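Local atomic coordinates of putative agmatinase (Clostridium difficile, PDB entry 3LHL), a protein that probably hydrolyses agmatine to putrescine and urea, as a manganese-dependent member of the arginase family. Residues Thr260-Ala263 with Cys264-Arg268. Residues are numbered along the deposited sequence; the frame is centred on the assembly and turned at random.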
loop_
_atom_site.group_PDB
_atom_site.type_symbol
_atom_site.label_atom_id
_atom_site.label_comp_id
_atom_site.label_asym_id
_atom_site.label_seq_id
_atom_site.Cartn_x
_atom_site.Cartn_y
_atom_site.Cartn_z
ATOM N N THR A 260 12.329 -3.512 8.486
ATOM C CA THR A 260 11.166 -3.836 9.302
ATOM C C THR A 260 10.787 -2.637 10.167
ATOM O O THR A 260 9.609 -2.313 10.334
ATOM C CB THR A 260 11.467 -5.053 10.205
ATOM O OG1 THR A 260 11.802 -6.178 9.382
ATOM C CG2 THR A 260 10.255 -5.405 11.078
ATOM N N VAL A 261 11.801 -1.976 10.713
ATOM C CA VAL A 261 11.585 -0.818 11.559
ATOM C C VAL A 261 10.933 0.281 10.731
ATOM O O VAL A 261 10.019 0.958 11.188
ATOM C CB VAL A 261 12.924 -0.313 12.142
ATOM C CG1 VAL A 261 12.688 0.905 13.018
ATOM C CG2 VAL A 261 13.585 -1.426 12.943
ATOM N N ILE A 262 11.411 0.449 9.504
ATOM C CA ILE A 262 10.864 1.461 8.609
ATOM C C ILE A 262 9.386 1.183 8.338
ATOM O O ILE A 262 8.559 2.096 8.363
ATOM C CB ILE A 262 11.632 1.482 7.271
ATOM C CG1 ILE A 262 13.094 1.878 7.525
ATOM C CG2 ILE A 262 10.950 2.422 6.293
ATOM C CD1 ILE A 262 13.968 1.923 6.276
ATOM N N ALA A 263 9.057 -0.081 8.081
ATOM C CA ALA A 263 7.675 -0.463 7.804
ATOM C C ALA A 263 6.800 -0.186 9.030
ATOM O O ALA A 263 5.655 0.252 8.910
ATOM C CB ALA A 263 7.603 -1.949 7.430
ATOM N N CYS A 264 7.352 -0.448 10.208
ATOM C CA CYS A 264 6.616 -0.236 11.443
ATOM C C CYS A 264 6.298 1.234 11.632
ATOM O O CYS A 264 5.179 1.588 11.995
ATOM C CB CYS A 264 7.415 -0.755 12.632
ATOM S SG CYS A 264 7.467 -2.562 12.750
ATOM N N LYS A 265 7.279 2.092 11.371
ATOM C CA LYS A 265 7.076 3.523 11.528
ATOM C C LYS A 265 6.080 4.033 10.491
ATOM O O LYS A 265 5.222 4.864 10.796
ATOM C CB LYS A 265 8.407 4.268 11.399
ATOM C CG LYS A 265 8.334 5.747 11.763
ATOM C CD LYS A 265 9.720 6.382 11.742
ATOM C CE LYS A 265 9.700 7.786 12.318
ATOM N NZ LYS A 265 11.084 8.306 12.517
ATOM N N ILE A 266 6.187 3.535 9.264
ATOM C CA ILE A 266 5.266 3.956 8.220
ATOM C C ILE A 266 3.853 3.523 8.609
ATOM O O ILE A 266 2.891 4.267 8.439
ATOM C CB ILE A 266 5.672 3.360 6.850
ATOM C CG1 ILE A 266 6.946 4.054 6.358
ATOM C CG2 ILE A 266 4.545 3.531 5.834
ATOM C CD1 ILE A 266 7.459 3.553 5.021
ATOM N N LEU A 267 3.739 2.319 9.150
ATOM C CA LEU A 267 2.443 1.813 9.579
ATOM C C LEU A 267 1.848 2.767 10.618
ATOM O O LEU A 267 0.673 3.146 10.536
ATOM C CB LEU A 267 2.597 0.410 10.176
ATOM C CG LEU A 267 1.375 -0.163 10.895
ATOM C CD1 LEU A 267 0.194 -0.257 9.941
ATOM C CD2 LEU A 267 1.720 -1.531 11.460
ATOM N N ARG A 268 2.664 3.163 11.590
ATOM C CA ARG A 268 2.191 4.066 12.636
ATOM C C ARG A 268 1.693 5.404 12.101
ATOM O O ARG A 268 0.565 5.808 12.391
ATOM C CB ARG A 268 3.287 4.336 13.665
ATOM C CG ARG A 268 2.799 5.189 14.831
ATOM C CD ARG A 268 3.939 5.602 15.732
ATOM N NE ARG A 268 4.820 6.557 15.070
ATOM C CZ ARG A 268 6.030 6.888 15.504
ATOM N NH1 ARG A 268 6.517 6.336 16.607
ATOM N NH2 ARG A 268 6.751 7.778 14.839
#
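Ile262 and Ile266 touch one helical turn apart in a local contact within helix 258-278, the last helix of the arginase-type alpha/beta fold, which packs against its eight-stranded parallel sheet. Four successive i to i+4 backbone bonds identify the stretch as regular alpha-helix: Thr260 O accepts from Cys264 N, Val261 O from Lys265 N, Ile262 O from Ile266 N at 2.9 Å, and Ala263 O from Leu267 N at 2.8 Å. Their N-H...O angles, all above 150°, indicate fairly straight bonds.

The two isoleucines lie side by side and point the same way, with Ile262 CG2 3.9 Å from Ile266 CD1. Both adopt the same conformation, CG2 anti to the backbone N and CG1 anti to the carbonyl carbon (chi1 -71° in Ile266), so that the CG2 methyl of the first meets the CD1 end of the second. The shared torsion also brings Ile266 CG1 to 3.2 Å from Ile262 O, the carbonyl oxygen already bonded to Ile266 N. Tyr224 of helix 224-227 touches both side chains, joining this apolar pair to the adjacent helix.

Other faces of this helix meet different parts of the fold. Ala263 and Cys264 contact Met34 of helix 30-38, while Leu267 reaches Phe92 and Ile94 on strand 90-95, giving direct evidence of packing on the sheet. In buried Cys264, the thiol folds back beside its own backbone N (chi1 -73°), which carries SG to 4.3 Å from Thr260 CG2 and 3.2 Å from Thr260 O.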